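Side-chain contacts in transcriptional regulator, LacI family protein (PDB 3K9C), which probably binds DNA and regulates transcription as a LacI-family regulator, its periplasmic-binding-protein-like core pairing with a second copy: residues Q22-G27 against S223-I228; D28-I33 against I71-R76; T178-P183 against D202-S207. All coordinates share one frame; numbering follows the deposited sequence.

Interaction 1: Q22-G27 against S223-I228; sequences QQPFHG and SRLARI
Pro-24 turns one flank of its ring toward two residues of the 223-228 segment. The CG atom of Pro-24 meets the methyl CD1 of Leu-225 at 3.8 Å, the two side chains running slantwise to each other. Next to it, CB of Pro-24 lies 3.9 Å from OG of Ser-223 and 4.0 Å from its CB, and is also near that leucine methyl. Leu-225 can reach the ring because its CG stands anti to the carbonyl carbon (chi1 -56°), which carries CD1 out to the proline. The OG of Ser-223 merely packs against Pro-24 and is hydrogen-bonded elsewhere. The backbone N of Ser-223 bonds to Asp-194. Phe-25 turns its ring elsewhere, onto Asp-221 and Gln-238, and its side chain lies about 4 Å from a bound glycerol, probably a leftover of the crystallisation liquor.

Gln-23 holds the N-cap position of helix 24-39, and its carbonyl oxygen accepts the amide N of Gly-27 at 3.0 Å; Pro-24, having no N-H to offer, suits the first turn. Arg-195 packs on both Pro-24 and Leu-225. The start of helix 24-39 in one lobe thus meets Ser-223 and the short, weakly bonded helix 224-227 of the other, consistent with the two-lobed periplasmic-binding-protein-like fold of LacI-type regulators.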
loop_
_atom_site.group_PDB
_atom_site.type_symbol
_atom_site.label_atom_id
_atom_site.label_comp_id
_atom_site.label_asym_id
_atom_site.label_seq_id
_atom_site.Cartn_x
_atom_site.Cartn_y
_atom_site.Cartn_z
ATOM N N GLN B 22 -3.432 0.946 -3.703
ATOM C CA GLN B 22 -2.714 0.002 -2.853
ATOM C C GLN B 22 -1.711 -0.910 -3.578
ATOM O O GLN B 22 -1.437 -2.016 -3.117
ATOM C CB GLN B 22 -3.708 -0.868 -2.076
ATOM C CG GLN B 22 -4.741 -0.073 -1.304
ATOM C CD GLN B 22 -5.430 -0.900 -0.244
ATOM O OE1 GLN B 22 -4.777 -1.434 0.653
ATOM N NE2 GLN B 22 -6.755 -1.008 -0.333
ATOM N N GLN B 23 -1.184 -0.469 -4.715
ATOM C CA GLN B 23 -0.180 -1.259 -5.420
ATOM C C GLN B 23 1.111 -0.494 -5.153
ATOM O O GLN B 23 1.298 0.605 -5.649
ATOM C CB GLN B 23 -0.465 -1.312 -6.921
ATOM C CG GLN B 23 0.414 -2.297 -7.665
ATOM C CD GLN B 23 0.151 -3.735 -7.240
ATOM O OE1 GLN B 23 -0.962 -4.243 -7.395
ATOM N NE2 GLN B 23 1.173 -4.394 -6.697
ATOM N N PRO B 24 2.015 -1.070 -4.353
ATOM C CA PRO B 24 3.291 -0.433 -4.006
ATOM C C PRO B 24 4.003 0.313 -5.134
ATOM O O PRO B 24 4.269 1.512 -5.017
ATOM C CB PRO B 24 4.115 -1.597 -3.458
ATOM C CG PRO B 24 3.055 -2.441 -2.793
ATOM C CD PRO B 24 1.972 -2.453 -3.847
ATOM N N PHE B 25 4.303 -0.390 -6.220
ATOM C CA PHE B 25 4.993 0.225 -7.345
ATOM C C PHE B 25 4.212 1.365 -8.009
ATOM O O PHE B 25 4.817 2.305 -8.505
ATOM C CB PHE B 25 5.368 -0.830 -8.387
ATOM C CG PHE B 25 6.234 -0.299 -9.496
ATOM C CD1 PHE B 25 7.440 0.344 -9.207
ATOM C CD2 PHE B 25 5.845 -0.425 -10.821
ATOM C CE1 PHE B 25 8.241 0.854 -10.228
ATOM C CE2 PHE B 25 6.631 0.078 -11.845
ATOM C CZ PHE B 25 7.834 0.721 -11.550
ATOM N N HIS B 26 2.880 1.284 -8.037
ATOM C CA HIS B 26 2.102 2.374 -8.636
ATOM C C HIS B 26 2.153 3.582 -7.713
ATOM O O HIS B 26 2.115 4.726 -8.171
ATOM C CB HIS B 26 0.647 1.970 -8.879
ATOM C CG HIS B 26 0.473 0.962 -9.968
ATOM N ND1 HIS B 26 -0.740 0.734 -10.581
ATOM C CD2 HIS B 26 1.348 0.094 -10.531
ATOM C CE1 HIS B 26 -0.608 -0.235 -11.469
ATOM N NE2 HIS B 26 0.650 -0.641 -11.459
ATOM N N GLY B 27 2.229 3.323 -6.409
ATOM C CA GLY B 27 2.341 4.413 -5.455
ATOM C C GLY B 27 3.629 5.204 -5.692
ATOM O O GLY B 27 3.612 6.437 -5.697
ATOM N N SER B 223 10.522 -1.204 -4.253
ATOM C CA SER B 223 9.443 -0.411 -3.685
ATOM C C SER B 223 9.683 -0.256 -2.186
ATOM O O SER B 223 10.640 -0.815 -1.653
ATOM C CB SER B 223 8.096 -1.094 -3.950
ATOM O OG SER B 223 7.977 -2.300 -3.223
ATOM N N ARG B 224 8.812 0.496 -1.516
ATOM C CA ARG B 224 8.949 0.746 -0.082
ATOM C C ARG B 224 9.068 -0.531 0.737
ATOM O O ARG B 224 9.687 -0.545 1.798
ATOM C CB ARG B 224 7.762 1.570 0.442
ATOM C CG ARG B 224 6.425 0.836 0.457
ATOM C CD ARG B 224 5.336 1.670 1.135
ATOM N NE ARG B 224 5.635 1.932 2.542
ATOM C CZ ARG B 224 5.503 1.041 3.517
ATOM N NH1 ARG B 224 5.066 -0.184 3.246
ATOM N NH2 ARG B 224 5.820 1.370 4.765
ATOM N N LEU B 225 8.476 -1.609 0.241
ATOM C CA LEU B 225 8.518 -2.886 0.942
ATOM C C LEU B 225 9.956 -3.366 1.102
ATOM O O LEU B 225 10.346 -3.831 2.164
ATOM C CB LEU B 225 7.724 -3.934 0.153
ATOM C CG LEU B 225 6.263 -3.617 -0.177
ATOM C CD1 LEU B 225 5.719 -4.645 -1.145
ATOM C CD2 LEU B 225 5.448 -3.597 1.105
ATOM N N ALA B 226 10.739 -3.237 0.037
ATOM C CA ALA B 226 12.126 -3.692 0.022
ATOM C C ALA B 226 13.101 -2.922 0.908
ATOM O O ALA B 226 14.073 -3.497 1.418
ATOM C CB ALA B 226 12.640 -3.693 -1.414
ATOM N N ARG B 227 12.851 -1.631 1.097
ATOM C CA ARG B 227 13.757 -0.820 1.894
ATOM C C ARG B 227 13.457 -0.832 3.393
ATOM O O ARG B 227 14.271 -0.364 4.192
ATOM C CB ARG B 227 13.760 0.616 1.369
ATOM C CG ARG B 227 12.572 1.441 1.815
ATOM C CD ARG B 227 12.436 2.722 1.001
ATOM N NE ARG B 227 12.021 2.425 -0.370
ATOM C CZ ARG B 227 11.458 3.309 -1.185
ATOM N NH1 ARG B 227 11.245 4.549 -0.761
ATOM N NH2 ARG B 227 11.093 2.952 -2.411
ATOM N N ILE B 228 12.301 -1.365 3.779
ATOM C CA ILE B 228 11.949 -1.429 5.190
ATOM C C ILE B 228 13.139 -1.996 5.947
ATOM O O ILE B 228 13.640 -3.063 5.614
ATOM C CB ILE B 228 10.715 -2.328 5.438
ATOM C CG1 ILE B 228 9.482 -1.704 4.779
ATOM C CG2 ILE B 228 10.487 -2.493 6.930
ATOM C CD1 ILE B 228 8.243 -2.579 4.824
#

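Interaction 2: D28-I33 against I71-R76; sequences DLVEQI and ILLGTR
Leu-73, at the end of strand 67-73, offers its two methyl groups to three side chains of helix 24-39, and the contact is apolar throughout. Its CD1 touches two neighbours on the helix, 3.9 Å from CB of Leu-29 and 4.1 Å from CG2 of Val-30. Its CD2 is turned to the next helical turn, where the methyl CD1 of Ile-33 comes to 4.0 Å. The approaches differ: Ile-33 and Leu-73 reach for each other tip to tip, whereas Val-30 lies across Leu-73 at about a right angle. Leu-29 comes closest at CB, with its methyl CD1 a little farther off. A single branched residue thus spans one turn of helix, from position 29 to position 33. The torsion of Leu-73, CG anti to the carbonyl carbon at chi1 -51°, sends the fork forward to the helix. Ile-71, buried on the same face of the strand, also points toward the helix but stays just beyond direct contact.

No backbone bond joins helix and strand. The amide N of Ile-33 bonds to the carbonyl O of Leu-29 at 2.8 Å, an i to i+4 bond of the regular helix. Beyond the strand, Gly-74 turns the chain with a positive phi of 51°.

The axes of segments 28-33 and 71-73 approach to 10.8 Å and run nearly antiparallel, at 154°. Helix 24-39 links parallel strands 13-20 and 42-49, a beta-alpha-beta unit packed on the sheet that includes strand 67-73. That strand bonds through its backbone to strands 13-20 and 91-94, whose Phe-19 and Val-94 pack on Leu-73, while helix 240-255 touches Ile-33 through Ala-244 and Val-248.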
loop_
_atom_site.group_PDB
_atom_site.type_symbol
_atom_site.label_atom_id
_atom_site.label_comp_id
_atom_site.label_asym_id
_atom_site.label_seq_id
_atom_site.Cartn_x
_atom_site.Cartn_y
_atom_site.Cartn_z
ATOM N N ASP B 28 4.747 4.505 -5.890
ATOM C CA ASP B 28 6.031 5.177 -6.148
ATOM C C ASP B 28 5.970 5.981 -7.445
ATOM O O ASP B 28 6.432 7.117 -7.505
ATOM C CB ASP B 28 7.175 4.167 -6.282
ATOM C CG ASP B 28 7.459 3.419 -4.996
ATOM O OD1 ASP B 28 7.560 4.059 -3.928
ATOM O OD2 ASP B 28 7.597 2.178 -5.063
ATOM N N LEU B 29 5.422 5.369 -8.490
ATOM C CA LEU B 29 5.301 6.029 -9.784
ATOM C C LEU B 29 4.399 7.251 -9.687
ATOM O O LEU B 29 4.726 8.304 -10.228
ATOM C CB LEU B 29 4.757 5.059 -10.848
ATOM C CG LEU B 29 5.743 4.004 -11.384
ATOM C CD1 LEU B 29 5.048 3.069 -12.363
ATOM C CD2 LEU B 29 6.917 4.696 -12.068
ATOM N N VAL B 30 3.271 7.126 -8.992
ATOM C CA VAL B 30 2.361 8.265 -8.860
ATOM C C VAL B 30 3.049 9.435 -8.156
ATOM O O VAL B 30 2.974 10.574 -8.618
ATOM C CB VAL B 30 1.084 7.901 -8.060
ATOM C CG1 VAL B 30 0.390 9.173 -7.593
ATOM C CG2 VAL B 30 0.126 7.075 -8.936
ATOM N N GLU B 31 3.702 9.157 -7.032
ATOM C CA GLU B 31 4.386 10.208 -6.296
ATOM C C GLU B 31 5.343 10.959 -7.199
ATOM O O GLU B 31 5.340 12.186 -7.232
ATOM C CB GLU B 31 5.161 9.638 -5.104
ATOM C CG GLU B 31 6.038 10.673 -4.404
ATOM C CD GLU B 31 6.633 10.149 -3.107
ATOM O OE1 GLU B 31 6.556 8.925 -2.860
ATOM O OE2 GLU B 31 7.185 10.963 -2.338
ATOM N N GLN B 32 6.164 10.217 -7.935
ATOM C CA GLN B 32 7.120 10.839 -8.833
ATOM C C GLN B 32 6.461 11.528 -10.035
ATOM O O GLN B 32 6.957 12.554 -10.509
ATOM C CB GLN B 32 8.157 9.801 -9.283
ATOM C CG GLN B 32 8.959 9.254 -8.116
ATOM C CD GLN B 32 9.655 10.360 -7.340
ATOM O OE1 GLN B 32 9.877 10.250 -6.134
ATOM N NE2 GLN B 32 10.016 11.425 -8.037
ATOM N N ILE B 33 5.347 10.986 -10.528
ATOM C CA ILE B 33 4.664 11.613 -11.658
ATOM C C ILE B 33 4.167 12.993 -11.248
ATOM O O ILE B 33 4.290 13.958 -12.003
ATOM C CB ILE B 33 3.482 10.754 -12.158
ATOM C CG1 ILE B 33 4.033 9.500 -12.854
ATOM C CG2 ILE B 33 2.601 11.569 -13.115
ATOM C CD1 ILE B 33 2.974 8.494 -13.265
ATOM N N ILE B 71 -2.199 8.769 -18.956
ATOM C CA ILE B 71 -1.077 7.892 -18.639
ATOM C C ILE B 71 -1.636 6.718 -17.820
ATOM O O ILE B 71 -2.116 6.902 -16.696
ATOM C CB ILE B 71 -0.029 8.633 -17.799
ATOM C CG1 ILE B 71 0.587 9.763 -18.621
ATOM C CG2 ILE B 71 1.036 7.658 -17.315
ATOM C CD1 ILE B 71 1.454 10.687 -17.813
ATOM N N LEU B 72 -1.585 5.518 -18.391
ATOM C CA LEU B 72 -2.105 4.331 -17.717
ATOM C C LEU B 72 -0.980 3.476 -17.131
ATOM O O LEU B 72 -0.143 2.946 -17.863
ATOM C CB LEU B 72 -2.928 3.482 -18.699
ATOM C CG LEU B 72 -3.976 4.167 -19.593
ATOM C CD1 LEU B 72 -4.747 3.096 -20.364
ATOM C CD2 LEU B 72 -4.933 5.003 -18.765
ATOM N N LEU B 73 -0.963 3.334 -15.809
ATOM C CA LEU B 73 0.065 2.521 -15.170
ATOM C C LEU B 73 -0.312 1.035 -15.176
ATOM O O LEU B 73 -1.332 0.643 -14.625
ATOM C CB LEU B 73 0.294 2.988 -13.731
ATOM C CG LEU B 73 0.540 4.478 -13.497
ATOM C CD1 LEU B 73 1.062 4.681 -12.067
ATOM C CD2 LEU B 73 1.541 5.014 -14.510
ATOM N N GLY B 74 0.514 0.216 -15.820
ATOM C CA GLY B 74 0.254 -1.214 -15.880
ATOM C C GLY B 74 -1.144 -1.594 -16.339
ATOM O O GLY B 74 -1.744 -2.524 -15.808
ATOM N N THR B 75 -1.663 -0.886 -17.334
ATOM C CA THR B 75 -3.001 -1.149 -17.855
ATOM C C THR B 75 -3.182 -2.558 -18.426
ATOM O O THR B 75 -2.232 -3.170 -18.918
ATOM C CB THR B 75 -3.371 -0.120 -18.956
ATOM O OG1 THR B 75 -4.725 -0.334 -19.379
ATOM C CG2 THR B 75 -2.442 -0.258 -20.152
ATOM N N ARG B 76 -4.412 -3.057 -18.364
ATOM C CA ARG B 76 -4.738 -4.384 -18.875
ATOM C C ARG B 76 -5.614 -4.286 -20.132
ATOM O O ARG B 76 -6.122 -5.297 -20.625
ATOM C CB ARG B 76 -5.467 -5.209 -17.804
ATOM C CG ARG B 76 -4.767 -5.252 -16.449
ATOM C CD ARG B 76 -3.371 -5.831 -16.551
ATOM N NE ARG B 76 -3.391 -7.283 -16.694
ATOM C CZ ARG B 76 -3.695 -8.125 -15.710
ATOM N NH1 ARG B 76 -4.003 -7.660 -14.504
ATOM N NH2 ARG B 76 -3.695 -9.433 -15.934
#

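Interaction 3: T178-P183 against D202-S207; sequences TLLEMP and DLLVRS
Within segments 178-183 and 202-207 the nearest CA atoms are those of Leu-180 and Leu-204, 9.2 Å apart, a separation bridged by side chains. Leu-180 does the reaching: its CG is anti to the carbonyl carbon (chi1 -74°), and the methyl CD1 at its end is within contact of two leucines of the other helix. CD2 of Leu-204 lies 4.1 Å from CD1 of Leu-180, the two chains meeting at a slant. CD2 of Leu-203 stands 4.2 Å from that same CD1 of Leu-180. Leu-204 leaves its backbone turned to one flank, and its end swings back to the contact, whereas Leu-203 points toward it from the start.

Polar groups settle within their own helix. The hydroxyl OG of Ser-207 bonds to the carbonyl O of Leu-203 at 2.6 Å, approaching from above the carbonyl plane, 44° out of it. Asp-202 O lies at the edge of the Arg-206 guanidinium, close to its plane, and takes a bond from NH1 at 3.0 Å, with a fairly straight N-H...O angle of 159°. The backbone amide of Arg-206 reaches that oxygen from the opposite face of its plane, giving it two donors.

Met-176 packs on both Leu-203 and Leu-204, and Val-211 and Ile-215 extend the cover of Leu-204. Both helices belong to the lobe built on the parallel sheet of strands 160-164, 129-133, 188-191 and 216-218. In chemical terms, they are joined here by dispersion contacts between methyl groups at ordinary van der Waals spacing, while the serine and arginine direct hydrogen bonds to carbonyls of their own helix, consistent with a pairing governed mainly by fit.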
loop_
_atom_site.group_PDB
_atom_site.type_symbol
_atom_site.label_atom_id
_atom_site.label_comp_id
_atom_site.label_asym_id
_atom_site.label_seq_id
_atom_site.Cartn_x
_atom_site.Cartn_y
_atom_site.Cartn_z
ATOM N N THR B 178 4.987 -24.471 -2.633
ATOM C CA THR B 178 5.089 -25.435 -3.726
ATOM C C THR B 178 6.555 -25.814 -3.939
ATOM O O THR B 178 6.896 -26.995 -4.008
ATOM C CB THR B 178 4.561 -24.843 -5.050
ATOM O OG1 THR B 178 3.207 -24.402 -4.881
ATOM C CG2 THR B 178 4.628 -25.874 -6.151
ATOM N N LEU B 179 7.418 -24.802 -4.031
ATOM C CA LEU B 179 8.845 -25.016 -4.252
ATOM C C LEU B 179 9.502 -25.833 -3.151
ATOM O O LEU B 179 10.384 -26.640 -3.420
ATOM C CB LEU B 179 9.570 -23.668 -4.405
ATOM C CG LEU B 179 9.126 -22.863 -5.636
ATOM C CD1 LEU B 179 9.748 -21.456 -5.632
ATOM C CD2 LEU B 179 9.517 -23.637 -6.893
ATOM N N LEU B 180 9.078 -25.626 -1.909
ATOM C CA LEU B 180 9.654 -26.366 -0.790
ATOM C C LEU B 180 9.267 -27.844 -0.797
ATOM O O LEU B 180 9.996 -28.687 -0.280
ATOM C CB LEU B 180 9.250 -25.719 0.539
ATOM C CG LEU B 180 9.980 -24.410 0.850
ATOM C CD1 LEU B 180 9.401 -23.765 2.101
ATOM C CD2 LEU B 180 11.469 -24.702 1.030
ATOM N N GLU B 181 8.123 -28.147 -1.398
ATOM C CA GLU B 181 7.625 -29.516 -1.478
ATOM C C GLU B 181 8.374 -30.337 -2.531
ATOM O O GLU B 181 8.304 -31.564 -2.536
ATOM C CB GLU B 181 6.136 -29.502 -1.830
ATOM C CG GLU B 181 5.277 -28.699 -0.881
ATOM C CD GLU B 181 4.853 -29.498 0.330
ATOM O OE1 GLU B 181 4.133 -30.503 0.141
ATOM O OE2 GLU B 181 5.235 -29.124 1.463
HETATM N N MSE B 182 9.089 -29.653 -3.419
HETATM C CA MSE B 182 9.822 -30.319 -4.494
HETATM C C MSE B 182 10.892 -31.323 -4.085
HETATM O O MSE B 182 11.456 -31.246 -2.992
HETATM C CB MSE B 182 10.478 -29.290 -5.401
HETATM C CG MSE B 182 9.506 -28.440 -6.172
HETATM SE SE MSE B 182 10.470 -27.530 -7.542
HETATM C CE MSE B 182 9.923 -28.628 -9.042
ATOM N N PRO B 183 11.190 -32.280 -4.982
ATOM C CA PRO B 183 12.199 -33.312 -4.738
ATOM C C PRO B 183 13.521 -32.622 -4.420
ATOM O O PRO B 183 14.240 -33.022 -3.506
ATOM C CB PRO B 183 12.247 -34.065 -6.065
ATOM C CG PRO B 183 10.844 -33.931 -6.574
ATOM C CD PRO B 183 10.547 -32.484 -6.293
ATOM N N ASP B 202 7.976 -14.288 4.271
ATOM C CA ASP B 202 7.069 -14.575 5.383
ATOM C C ASP B 202 6.943 -16.072 5.610
ATOM O O ASP B 202 6.939 -16.540 6.751
ATOM C CB ASP B 202 5.662 -14.035 5.124
ATOM C CG ASP B 202 5.620 -12.540 4.961
ATOM O OD1 ASP B 202 6.445 -11.834 5.584
ATOM O OD2 ASP B 202 4.732 -12.068 4.212
ATOM N N LEU B 203 6.815 -16.818 4.520
ATOM C CA LEU B 203 6.684 -18.263 4.605
ATOM C C LEU B 203 7.981 -18.904 5.065
ATOM O O LEU B 203 7.981 -19.754 5.955
ATOM C CB LEU B 203 6.301 -18.856 3.246
ATOM C CG LEU B 203 6.220 -20.385 3.299
ATOM C CD1 LEU B 203 4.948 -20.761 4.029
ATOM C CD2 LEU B 203 6.230 -20.989 1.908
ATOM N N LEU B 204 9.086 -18.501 4.445
ATOM C CA LEU B 204 10.396 -19.054 4.778
ATOM C C LEU B 204 10.775 -18.877 6.242
ATOM O O LEU B 204 11.283 -19.802 6.867
ATOM C CB LEU B 204 11.478 -18.424 3.892
ATOM C CG LEU B 204 11.492 -18.855 2.423
ATOM C CD1 LEU B 204 12.609 -18.132 1.684
ATOM C CD2 LEU B 204 11.698 -20.360 2.344
ATOM N N VAL B 205 10.536 -17.690 6.789
ATOM C CA VAL B 205 10.883 -17.444 8.181
ATOM C C VAL B 205 9.958 -18.226 9.111
ATOM O O VAL B 205 10.387 -18.707 10.151
ATOM C CB VAL B 205 10.830 -15.929 8.521
ATOM C CG1 VAL B 205 9.417 -15.417 8.442
ATOM C CG2 VAL B 205 11.408 -15.689 9.905
ATOM N N ARG B 206 8.693 -18.367 8.725
ATOM C CA ARG B 206 7.722 -19.101 9.536
ATOM C C ARG B 206 7.945 -20.599 9.416
ATOM O O ARG B 206 7.417 -21.384 10.206
ATOM C CB ARG B 206 6.293 -18.764 9.104
ATOM C CG ARG B 206 5.837 -17.372 9.495
ATOM C CD ARG B 206 4.466 -17.067 8.913
ATOM N NE ARG B 206 3.924 -15.806 9.410
ATOM C CZ ARG B 206 4.471 -14.611 9.204
ATOM N NH1 ARG B 206 5.592 -14.494 8.499
ATOM N NH2 ARG B 206 3.892 -13.527 9.706
ATOM N N SER B 207 8.732 -20.990 8.422
ATOM C CA SER B 207 9.029 -22.393 8.191
ATOM C C SER B 207 10.338 -22.774 8.861
ATOM O O SER B 207 10.779 -23.918 8.776
ATOM C CB SER B 207 9.109 -22.662 6.692
ATOM O OG SER B 207 7.866 -22.362 6.082
#

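How the interactions relate
The three contacts illustrate how a two-lobed fold is built from local packing and one bridge. Interactions 1 and 2 share helix 24-39, the first using its start and the second its following turns; their centres are 13 Å apart, and CE1 of His-26 lies 3.4 Å from O of Leu-73. Asp-28 also packs on Ser-223. Interaction 3 stands apart, its centre 24 Å from that of interaction 1 and 33 Å from that of interaction 2, and it lies across the chain's centre from the latter. Interactions 2 and 3 are both nested within the loop closed by interaction 1. The glycerol lies beside interaction 1, and all three contacts touch the second subunit.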